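Local coordinates for protein condensin complex subunit 3 (Schizosaccharomyces pombe, PDB 5OQR) that serves as a regulatory subunit of the condensin complex, which is required to convert interphase chromatin into mitotic-like condensed chromosomes, at residues H709-N712 with M713-S717; E723-E726 with R727-I731; Y748-T751 with K752-L755; A774-E777 with R778-Q782. All coordinates share one frame; numbering follows the deposited sequence.

Interaction 1: residues H709-N712 with M713-S717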
loop_
_atom_site.group_PDB
_atom_site.type_symbol
_atom_site.label_atom_id
_atom_site.label_comp_id
_atom_site.label_asym_id
_atom_site.label_seq_id
_atom_site.Cartn_x
_atom_site.Cartn_y
_atom_site.Cartn_z
ATOM N N HIS A 709 -11.802 -18.893 -24.859
ATOM C CA HIS A 709 -13.200 -18.945 -24.451
ATOM C C HIS A 709 -13.798 -17.547 -24.394
ATOM O O HIS A 709 -14.968 -17.351 -24.740
ATOM C CB HIS A 709 -13.323 -19.638 -23.094
ATOM C CG HIS A 709 -14.678 -19.512 -22.473
ATOM N ND1 HIS A 709 -14.894 -18.852 -21.283
ATOM C CD2 HIS A 709 -15.891 -19.949 -22.884
ATOM C CE1 HIS A 709 -16.179 -18.892 -20.984
ATOM N NE2 HIS A 709 -16.807 -19.552 -21.940
ATOM N N LEU A 710 -13.009 -16.560 -23.968
ATOM C CA LEU A 710 -13.502 -15.190 -23.909
ATOM C C LEU A 710 -13.753 -14.636 -25.307
ATOM O O LEU A 710 -14.689 -13.857 -25.514
ATOM C CB LEU A 710 -12.507 -14.312 -23.151
ATOM C CG LEU A 710 -12.906 -12.848 -22.965
ATOM C CD1 LEU A 710 -14.194 -12.733 -22.171
ATOM C CD2 LEU A 710 -11.789 -12.081 -22.290
ATOM N N ALA A 711 -12.920 -15.016 -26.275
ATOM C CA ALA A 711 -13.169 -14.633 -27.660
ATOM C C ALA A 711 -14.545 -15.104 -28.110
ATOM O O ALA A 711 -15.319 -14.337 -28.692
ATOM C CB ALA A 711 -12.079 -15.208 -28.560
ATOM N N ASN A 712 -14.873 -16.368 -27.838
ATOM C CA ASN A 712 -16.196 -16.878 -28.173
ATOM C C ASN A 712 -17.290 -16.069 -27.488
ATOM O O ASN A 712 -18.333 -15.788 -28.090
ATOM C CB ASN A 712 -16.300 -18.353 -27.788
ATOM C CG ASN A 712 -15.260 -19.207 -28.476
ATOM O OD1 ASN A 712 -14.781 -18.874 -29.559
ATOM N ND2 ASN A 712 -14.900 -20.318 -27.848
ATOM N N MET A 713 -17.076 -15.687 -26.225
ATOM C CA MET A 713 -18.051 -14.857 -25.525
ATOM C C MET A 713 -18.254 -13.533 -26.249
ATOM O O MET A 713 -19.387 -13.083 -26.446
ATOM C CB MET A 713 -17.598 -14.606 -24.085
ATOM C CG MET A 713 -17.435 -15.857 -23.238
ATOM S SD MET A 713 -18.928 -16.853 -23.135
ATOM C CE MET A 713 -20.046 -15.708 -22.336
ATOM N N ILE A 714 -17.157 -12.889 -26.642
ATOM C CA ILE A 714 -17.247 -11.603 -27.325
ATOM C C ILE A 714 -18.046 -11.740 -28.617
ATOM O O ILE A 714 -18.967 -10.960 -28.881
ATOM C CB ILE A 714 -15.837 -11.040 -27.582
ATOM C CG1 ILE A 714 -15.154 -10.734 -26.245
ATOM C CG2 ILE A 714 -15.900 -9.787 -28.450
ATOM C CD1 ILE A 714 -13.689 -10.385 -26.351
ATOM N N PHE A 715 -17.715 -12.740 -29.438
ATOM C CA PHE A 715 -18.429 -12.920 -30.699
ATOM C C PHE A 715 -19.928 -13.048 -30.473
ATOM O O PHE A 715 -20.728 -12.522 -31.254
ATOM C CB PHE A 715 -17.896 -14.149 -31.438
ATOM C CG PHE A 715 -16.513 -13.973 -31.990
ATOM C CD1 PHE A 715 -16.192 -12.863 -32.749
ATOM C CD2 PHE A 715 -15.531 -14.913 -31.742
ATOM C CE1 PHE A 715 -14.924 -12.697 -33.251
ATOM C CE2 PHE A 715 -14.260 -14.750 -32.242
ATOM C CZ PHE A 715 -13.957 -13.641 -32.997
ATOM N N GLU A 716 -20.329 -13.742 -29.409
ATOM C CA GLU A 716 -21.743 -13.950 -29.135
ATOM C C GLU A 716 -22.424 -12.725 -28.540
ATOM O O GLU A 716 -23.657 -12.661 -28.546
ATOM C CB GLU A 716 -21.917 -15.140 -28.192
ATOM C CG GLU A 716 -21.701 -16.485 -28.858
ATOM C CD GLU A 716 -21.592 -17.619 -27.861
ATOM O OE1 GLU A 716 -21.545 -17.342 -26.645
ATOM O OE2 GLU A 716 -21.555 -18.789 -28.294
ATOM N N SER A 717 -21.661 -11.755 -28.037
ATOM C CA SER A 717 -22.231 -10.567 -27.418
ATOM C C SER A 717 -22.172 -9.336 -28.311
ATOM O O SER A 717 -22.864 -8.353 -28.026
ATOM C CB SER A 717 -21.509 -10.261 -26.101
ATOM O OG SER A 717 -20.299 -9.567 -26.336
#
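The imidazole of His709 carries the side chain of Met713 over one face: Met713 CG lies 4.1 Å from the ring centroid, 19° off the ring normal, as a CH-pi contact. The ring of Phe715, one turn beyond Ala711, meets Ala711 O and Asn712 CA obliquely. His709 with Met713 and Ala711 with Phe715 are i to i+4 neighbours on helix 706-717 of HEAT repeat 9. With its CG trans to the backbone N (chi1 169°), His709 turns its ring alongside the next turn, where Met713, bent at chi2 and chi3, brings its sulfur to the ring obliquely; Met713 SD is 3.6 Å from His709 NE2. The His709 ring also stacks with Trp643. Further round the helix, Leu710 CG meets Ile714 CD1 at 4.3 Å, and Ala711 CB lies 4.3 Å from Phe715 CE2. Phe715 reaches on to Leu734, Leu755 and Leu773 on three other helices, and an alanine here would probably open a gap there and leave those leucines without the ring they share. The buried Asn712 has its amide oxygen OD1 hydrogen-bonded to Thr751 OG1. Backbone bonds from Met713, Ile714, Phe715 and Glu716 to the carbonyls four residues earlier keep the turns regular. At the end of the helix Ile714 O accepts from both Ser717 N and Ser717 OG on the same face of its carbonyl plane, the bond from Ser717 OG to Ile714 O measuring 3.2 Å.

Interaction 2: residues E723-E726 with R727-I731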
loop_
_atom_site.group_PDB
_atom_site.type_symbol
_atom_site.label_atom_id
_atom_site.label_comp_id
_atom_site.label_asym_id
_atom_site.label_seq_id
_atom_site.Cartn_x
_atom_site.Cartn_y
_atom_site.Cartn_z
ATOM N N GLU A 723 -23.819 -0.428 -31.987
ATOM C CA GLU A 723 -22.806 0.027 -32.928
ATOM C C GLU A 723 -22.333 1.425 -32.558
ATOM O O GLU A 723 -23.110 2.264 -32.096
ATOM C CB GLU A 723 -23.347 0.001 -34.357
ATOM C CG GLU A 723 -24.685 0.679 -34.560
ATOM C CD GLU A 723 -25.317 0.273 -35.869
ATOM O OE1 GLU A 723 -24.574 0.150 -36.866
ATOM O OE2 GLU A 723 -26.544 0.047 -35.897
ATOM N N GLY A 724 -21.043 1.665 -32.766
ATOM C CA GLY A 724 -20.378 2.838 -32.240
ATOM C C GLY A 724 -19.134 2.408 -31.493
ATOM O O GLY A 724 -18.555 1.371 -31.819
ATOM N N LYS A 725 -18.717 3.180 -30.487
ATOM C CA LYS A 725 -17.569 2.771 -29.685
ATOM C C LYS A 725 -17.811 1.416 -29.038
ATOM O O LYS A 725 -16.889 0.600 -28.924
ATOM C CB LYS A 725 -17.269 3.815 -28.611
ATOM C CG LYS A 725 -16.074 3.462 -27.722
ATOM C CD LYS A 725 -16.211 4.049 -26.329
ATOM C CE LYS A 725 -15.166 3.467 -25.389
ATOM N NZ LYS A 725 -13.784 3.647 -25.909
ATOM N N GLU A 726 -19.045 1.160 -28.603
ATOM C CA GLU A 726 -19.338 -0.056 -27.855
ATOM C C GLU A 726 -18.951 -1.293 -28.657
ATOM O O GLU A 726 -18.066 -2.057 -28.259
ATOM C CB GLU A 726 -20.821 -0.080 -27.479
ATOM C CG GLU A 726 -21.194 -1.091 -26.415
ATOM C CD GLU A 726 -22.521 -0.765 -25.752
ATOM O OE1 GLU A 726 -22.681 0.378 -25.272
ATOM O OE2 GLU A 726 -23.410 -1.642 -25.722
ATOM N N ARG A 727 -19.596 -1.495 -29.807
ATOM C CA ARG A 727 -19.244 -2.626 -30.658
ATOM C C ARG A 727 -17.798 -2.526 -31.125
ATOM O O ARG A 727 -17.091 -3.537 -31.197
ATOM C CB ARG A 727 -20.199 -2.695 -31.848
ATOM C CG ARG A 727 -20.272 -4.058 -32.516
ATOM C CD ARG A 727 -21.328 -4.073 -33.607
ATOM N NE ARG A 727 -22.655 -4.407 -33.096
ATOM C CZ ARG A 727 -23.791 -4.179 -33.750
ATOM N NH1 ARG A 727 -23.772 -3.597 -34.942
ATOM N NH2 ARG A 727 -24.950 -4.525 -33.208
ATOM N N LYS A 728 -17.338 -1.314 -31.444
ATOM C CA LYS A 728 -15.927 -1.112 -31.754
ATOM C C LYS A 728 -15.043 -1.576 -30.605
ATOM O O LYS A 728 -14.043 -2.270 -30.814
ATOM C CB LYS A 728 -15.652 0.362 -32.050
ATOM C CG LYS A 728 -15.661 0.737 -33.522
ATOM C CD LYS A 728 -14.770 1.946 -33.796
ATOM C CE LYS A 728 -13.294 1.614 -33.588
ATOM N NZ LYS A 728 -12.384 2.602 -34.230
ATOM N N PHE A 729 -15.392 -1.184 -29.379
ATOM C CA PHE A 729 -14.518 -1.443 -28.243
ATOM C C PHE A 729 -14.440 -2.931 -27.932
ATOM O O PHE A 729 -13.365 -3.444 -27.602
ATOM C CB PHE A 729 -15.002 -0.665 -27.022
ATOM C CG PHE A 729 -14.170 -0.898 -25.803
ATOM C CD1 PHE A 729 -14.671 -1.619 -24.736
ATOM C CD2 PHE A 729 -12.875 -0.418 -25.734
ATOM C CE1 PHE A 729 -13.900 -1.843 -23.616
ATOM C CE2 PHE A 729 -12.099 -0.639 -24.619
ATOM C CZ PHE A 729 -12.608 -1.356 -23.561
ATOM N N MET A 730 -15.563 -3.642 -28.030
ATOM C CA MET A 730 -15.544 -5.075 -27.765
ATOM C C MET A 730 -14.653 -5.809 -28.754
ATOM O O MET A 730 -14.008 -6.799 -28.391
ATOM C CB MET A 730 -16.965 -5.636 -27.807
ATOM C CG MET A 730 -17.909 -5.011 -26.789
ATOM S SD MET A 730 -17.314 -5.128 -25.090
ATOM C CE MET A 730 -17.496 -6.880 -24.781
ATOM N N ILE A 731 -14.599 -5.343 -30.004
ATOM C CA ILE A 731 -13.707 -5.947 -30.988
ATOM C C ILE A 731 -12.258 -5.627 -30.650
ATOM O O ILE A 731 -11.364 -6.455 -30.851
ATOM C CB ILE A 731 -14.084 -5.474 -32.405
ATOM C CG1 ILE A 731 -15.433 -6.064 -32.814
ATOM C CG2 ILE A 731 -13.015 -5.872 -33.429
ATOM C CD1 ILE A 731 -16.059 -5.392 -34.016
#
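The guanidinium of Arg727 packs against Glu723, lying with one face under its backbone: Glu723 N is 4.1 Å above the guanidinium plane of Arg727, over its centre, while Arg727 NH1 comes 3.7 Å from Glu723 CB. Charge is only a longer-range addition. The opposite charges would probably attract at a distance, Glu723 OE1 being 4.3 Å from Arg727 NH1, beyond a salt bridge. The Arg727 chain, bent at chi3 (-87°), runs out from the helix to the loop before it, where its hydrogen bonds go to main-chain oxygens: NE to Leu718 O and NH2 to Pro719 O, with a cation-pi contact to Phe763 besides.

Backbone hydrogen bonds come next. Gly724 holds the N-cap position of helix 725-736, and its carbonyl receives the first of the helical bonds, Lys728 N to Gly724 O at 3.0 Å; Met730 N to Glu726 O follows at 3.0 Å. At the backbone angles of Gly724 (phi 128°) a side chain would press on the carbonyl O of Glu723.

Mixed packing is lighter. Lys725 and Phe729 run side by side in the same direction, Lys725 NZ lying 4.2 Å from Phe729 CD2 at an oblique approach.

This first turn sits within HEAT repeat 9. Glu726 and Met730 lean on Leu654 and Phe729 on Leu653, all of helix 639-661; Phe729 also touches Ile672 and Ala676 of helix 669-682, and Ile731 packs on Ile772 and Leu773 of helix 767-785.

Interaction 3: residues Y748-T751 with K752-L755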
loop_
_atom_site.group_PDB
_atom_site.type_symbol
_atom_site.label_atom_id
_atom_site.label_comp_id
_atom_site.label_asym_id
_atom_site.label_seq_id
_atom_site.Cartn_x
_atom_site.Cartn_y
_atom_site.Cartn_z
ATOM N N TYR A 748 -9.259 -23.884 -31.999
ATOM C CA TYR A 748 -9.204 -22.807 -32.981
ATOM C C TYR A 748 -10.340 -22.928 -33.987
ATOM O O TYR A 748 -10.903 -21.918 -34.425
ATOM C CB TYR A 748 -7.854 -22.818 -33.699
ATOM C CG TYR A 748 -6.665 -22.730 -32.778
ATOM C CD1 TYR A 748 -6.447 -21.602 -32.002
ATOM C CD2 TYR A 748 -5.753 -23.770 -32.692
ATOM C CE1 TYR A 748 -5.360 -21.517 -31.161
ATOM C CE2 TYR A 748 -4.662 -23.693 -31.855
ATOM C CZ TYR A 748 -4.470 -22.563 -31.092
ATOM O OH TYR A 748 -3.380 -22.482 -30.254
ATOM N N GLN A 749 -10.691 -24.158 -34.368
ATOM C CA GLN A 749 -11.806 -24.354 -35.286
ATOM C C GLN A 749 -13.112 -23.873 -34.670
ATOM O O GLN A 749 -13.947 -23.275 -35.357
ATOM C CB GLN A 749 -11.912 -25.828 -35.675
ATOM C CG GLN A 749 -10.767 -26.328 -36.539
ATOM C CD GLN A 749 -10.796 -27.832 -36.728
ATOM O OE1 GLN A 749 -11.748 -28.502 -36.329
ATOM N NE2 GLN A 749 -9.748 -28.369 -37.339
ATOM N N ARG A 750 -13.305 -24.119 -33.373
ATOM C CA ARG A 750 -14.554 -23.735 -32.729
ATOM C C ARG A 750 -14.693 -22.221 -32.653
ATOM O O ARG A 750 -15.787 -21.682 -32.846
ATOM C CB ARG A 750 -14.637 -24.347 -31.330
ATOM C CG ARG A 750 -16.054 -24.683 -30.902
ATOM C CD ARG A 750 -16.315 -24.340 -29.447
ATOM N NE ARG A 750 -17.738 -24.433 -29.128
ATOM C CZ ARG A 750 -18.304 -23.914 -28.043
ATOM N NH1 ARG A 750 -17.573 -23.253 -27.155
ATOM N NH2 ARG A 750 -19.608 -24.051 -27.847
ATOM N N THR A 751 -13.595 -21.515 -32.375
ATOM C CA THR A 751 -13.663 -20.061 -32.285
ATOM C C THR A 751 -13.880 -19.437 -33.656
ATOM O O THR A 751 -14.580 -18.427 -33.778
ATOM C CB THR A 751 -12.393 -19.510 -31.631
ATOM O OG1 THR A 751 -12.322 -19.963 -30.276
ATOM C CG2 THR A 751 -12.385 -17.986 -31.635
ATOM N N LYS A 752 -13.284 -20.018 -34.699
ATOM C CA LYS A 752 -13.521 -19.514 -36.046
ATOM C C LYS A 752 -14.988 -19.657 -36.430
ATOM O O LYS A 752 -15.559 -18.768 -37.070
ATOM C CB LYS A 752 -12.624 -20.239 -37.048
ATOM C CG LYS A 752 -12.742 -19.703 -38.464
ATOM C CD LYS A 752 -11.541 -20.087 -39.313
ATOM C CE LYS A 752 -11.669 -19.540 -40.726
ATOM N NZ LYS A 752 -12.862 -20.087 -41.432
ATOM N N ARG A 753 -15.617 -20.770 -36.046
ATOM C CA ARG A 753 -17.058 -20.903 -36.229
ATOM C C ARG A 753 -17.800 -19.758 -35.555
ATOM O O ARG A 753 -18.757 -19.212 -36.115
ATOM C CB ARG A 753 -17.533 -22.247 -35.678
ATOM C CG ARG A 753 -17.767 -23.309 -36.735
ATOM C CD ARG A 753 -17.291 -24.670 -36.261
ATOM N NE ARG A 753 -17.823 -25.012 -34.944
ATOM C CZ ARG A 753 -17.308 -25.940 -34.145
ATOM N NH1 ARG A 753 -16.235 -26.626 -34.518
ATOM N NH2 ARG A 753 -17.861 -26.179 -32.964
ATOM N N LYS A 754 -17.373 -19.382 -34.348
ATOM C CA LYS A 754 -17.964 -18.230 -33.676
ATOM C C LYS A 754 -17.714 -16.955 -34.468
ATOM O O LYS A 754 -18.620 -16.138 -34.657
ATOM C CB LYS A 754 -17.397 -18.104 -32.260
ATOM C CG LYS A 754 -18.376 -18.442 -31.159
ATOM C CD LYS A 754 -18.503 -19.936 -30.954
ATOM C CE LYS A 754 -19.555 -20.248 -29.907
ATOM N NZ LYS A 754 -19.904 -21.691 -29.872
ATOM N N LEU A 755 -16.477 -16.765 -34.929
ATOM C CA LEU A 755 -16.154 -15.636 -35.794
ATOM C C LEU A 755 -17.109 -15.568 -36.981
ATOM O O LEU A 755 -17.675 -14.512 -37.280
ATOM C CB LEU A 755 -14.699 -15.759 -36.263
ATOM C CG LEU A 755 -14.039 -14.692 -37.150
ATOM C CD1 LEU A 755 -14.507 -14.756 -38.603
ATOM C CD2 LEU A 755 -14.241 -13.302 -36.588
#
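Helix 745-759, one of the last helices of this all-helical solenoid, brings three basic side chains together on its outward side, Arg750 with Arg753 and Lys754. Arg753 folds back along the helix, bent at chi2 and chi3, and lays its guanidinium flat over the preceding turn, with Arg750 CA 3.7 Å above the plane over its centre. The two arginine side chains cross at about a right angle, their guanidinium planes 74° apart, with Arg750 NE 4.2 Å from Arg753 NH2. Lys754 runs beside Arg750 in the same direction, and its ammonium is modelled over one face of that guanidinium, a placement that is doubtful for two like charges at this resolution. Beneath, ordinary helical bonds tie the turns, from Lys752 N to Tyr748 O at 3.1 Å through to Leu755 N on Thr751 O at 2.8 Å. The Tyr748 hydroxyl is hydrogen-bonded to Pro740 O and Leu743 N, and Lys752 NZ makes a salt bridge with Glu756. The gathering of like charge is consistent with a basic surface patch, its mutual repulsion probably only partly relieved by the long, weak ion pair of Lys754 NZ with Glu716 OE2.

Interaction 4: residues A774-E777 with R778-Q782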
loop_
_atom_site.group_PDB
_atom_site.type_symbol
_atom_site.label_atom_id
_atom_site.label_comp_id
_atom_site.label_asym_id
_atom_site.label_seq_id
_atom_site.Cartn_x
_atom_site.Cartn_y
_atom_site.Cartn_z
ATOM N N ALA A 774 -9.673 -9.482 -39.172
ATOM C CA ALA A 774 -8.901 -10.213 -40.170
ATOM C C ALA A 774 -7.615 -10.767 -39.573
ATOM O O ALA A 774 -7.249 -11.919 -39.828
ATOM C CB ALA A 774 -8.589 -9.305 -41.357
ATOM N N LYS A 775 -6.916 -9.963 -38.775
ATOM C CA LYS A 775 -5.693 -10.439 -38.141
ATOM C C LYS A 775 -5.981 -11.560 -37.153
ATOM O O LYS A 775 -5.169 -12.480 -37.006
ATOM C CB LYS A 775 -4.990 -9.278 -37.447
ATOM C CG LYS A 775 -3.497 -9.475 -37.258
ATOM C CD LYS A 775 -2.841 -8.226 -36.690
ATOM C CE LYS A 775 -2.843 -7.078 -37.693
ATOM N NZ LYS A 775 -3.432 -5.838 -37.115
ATOM N N PHE A 776 -7.126 -11.501 -36.470
ATOM C CA PHE A 776 -7.507 -12.571 -35.558
ATOM C C PHE A 776 -7.886 -13.832 -36.322
ATOM O O PHE A 776 -7.488 -14.940 -35.943
ATOM C CB PHE A 776 -8.666 -12.104 -34.677
ATOM C CG PHE A 776 -8.937 -12.998 -33.506
ATOM C CD1 PHE A 776 -8.262 -12.818 -32.314
ATOM C CD2 PHE A 776 -9.870 -14.014 -33.594
ATOM C CE1 PHE A 776 -8.507 -13.636 -31.233
ATOM C CE2 PHE A 776 -10.121 -14.835 -32.516
ATOM C CZ PHE A 776 -9.440 -14.646 -31.333
ATOM N N GLU A 777 -8.648 -13.683 -37.407
ATOM C CA GLU A 777 -9.062 -14.842 -38.189
ATOM C C GLU A 777 -7.860 -15.558 -38.792
ATOM O O GLU A 777 -7.840 -16.791 -38.873
ATOM C CB GLU A 777 -10.033 -14.407 -39.284
ATOM C CG GLU A 777 -10.747 -15.550 -39.966
ATOM C CD GLU A 777 -11.840 -15.071 -40.898
ATOM O OE1 GLU A 777 -12.424 -15.908 -41.616
ATOM O OE2 GLU A 777 -12.114 -13.853 -40.909
ATOM N N ARG A 778 -6.847 -14.802 -39.218
ATOM C CA ARG A 778 -5.654 -15.423 -39.780
ATOM C C ARG A 778 -4.790 -16.061 -38.702
ATOM O O ARG A 778 -4.133 -17.076 -38.959
ATOM C CB ARG A 778 -4.849 -14.394 -40.572
ATOM C CG ARG A 778 -5.408 -14.117 -41.957
ATOM C CD ARG A 778 -4.442 -13.302 -42.792
ATOM N NE ARG A 778 -4.279 -11.946 -42.276
ATOM C CZ ARG A 778 -4.985 -10.894 -42.676
ATOM N NH1 ARG A 778 -5.919 -11.023 -43.611
ATOM N NH2 ARG A 778 -4.755 -9.703 -42.141
ATOM N N MET A 779 -4.772 -15.488 -37.498
ATOM C CA MET A 779 -4.074 -16.130 -36.390
ATOM C C MET A 779 -4.648 -17.514 -36.115
ATOM O O MET A 779 -3.898 -18.476 -35.910
ATOM C CB MET A 779 -4.157 -15.246 -35.147
ATOM C CG MET A 779 -3.651 -15.899 -33.863
ATOM S SD MET A 779 -4.901 -16.849 -32.968
ATOM C CE MET A 779 -6.029 -15.555 -32.469
ATOM N N LEU A 780 -5.975 -17.638 -36.116
ATOM C CA LEU A 780 -6.598 -18.942 -35.909
ATOM C C LEU A 780 -6.140 -19.941 -36.964
ATOM O O LEU A 780 -5.765 -21.074 -36.642
ATOM C CB LEU A 780 -8.120 -18.798 -35.924
ATOM C CG LEU A 780 -8.723 -17.964 -34.795
ATOM C CD1 LEU A 780 -10.190 -17.674 -35.064
ATOM C CD2 LEU A 780 -8.559 -18.676 -33.464
ATOM N N LEU A 781 -6.163 -19.537 -38.236
ATOM C CA LEU A 781 -5.716 -20.424 -39.304
ATOM C C LEU A 781 -4.275 -20.861 -39.086
ATOM O O LEU A 781 -3.942 -22.043 -39.221
ATOM C CB LEU A 781 -5.858 -19.726 -40.655
ATOM C CG LEU A 781 -7.280 -19.463 -41.145
ATOM C CD1 LEU A 781 -7.261 -18.508 -42.322
ATOM C CD2 LEU A 781 -7.949 -20.765 -41.526
ATOM N N GLN A 782 -3.402 -19.913 -38.750
ATOM C CA GLN A 782 -1.987 -20.230 -38.595
ATOM C C GLN A 782 -1.757 -21.221 -37.461
ATOM O O GLN A 782 -0.904 -22.108 -37.570
ATOM C CB GLN A 782 -1.198 -18.946 -38.359
ATOM C CG GLN A 782 0.273 -19.156 -38.076
ATOM C CD GLN A 782 1.012 -17.848 -37.929
ATOM O OE1 GLN A 782 0.606 -16.830 -38.485
ATOM N NE2 GLN A 782 2.098 -17.864 -37.167
#
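Phe776 meets Met779 and Leu780 across the next turn of helix 767-785 and can be followed outward from its CB. That carbon leads away from residues 778-782, but chi1 (-167°) sets CG trans to the backbone N and swings the ring back beside the following turn. CG is the first ring atom to find a partner, Met779 CE at 4.0 Å. Along one side of the ring, CD1 and CE1 approach the same methyl, CE1 of Phe776 being 3.4 Å from CE of Met779; on the other side CE2 lies 3.8 Å from Leu780 CD1, which approaches obliquely. At the far end CZ of Phe776 is 3.7 Å from Met779 CE. The methyl thus sits over the face, 3.6 Å from the centroid and 21° off the normal, a CH-pi contact, with the sulfur farther above the same face in a Met-aromatic arrangement. A serine in place of Phe776 would probably leave the Met779 methyl with no ring to lie on and open a gap facing Ala711 and Phe715. Arg778, a polar partner on the same helix, lays its guanidinium over the backbone, Ala774 O lying 3.8 Å beneath its centre. The Phe776 ring packs between helices: it touches Ala711 and Phe715 of helix 706-717, Thr751 of helix 745-759 and Leu737 of a loop, whereas Leu780 packs on Tyr748 of helix 745-759 and Met779 on Ile739.

How the interactions relate
Along the chain the four contacts come strictly in series, 709-717, 723-731, 748-755 and 774-782, none nesting in or crossing another. Each is a local contact along one helix and closes no loop, interaction 2 beginning in the turn before its helix. Interactions 1 and 2 lie on consecutive helices of HEAT repeat 9, their centres about 14 Å apart, and join where Ile714 CG2 packs on Met730 O. Interactions 3 and 4, on the next two helices, are about 10 Å apart between centres and meet through Leu755 and Glu777. Among these contacts interaction 1 is the one that touches the other three, while Ile731 of helix 725-736 also reaches helix 767-785.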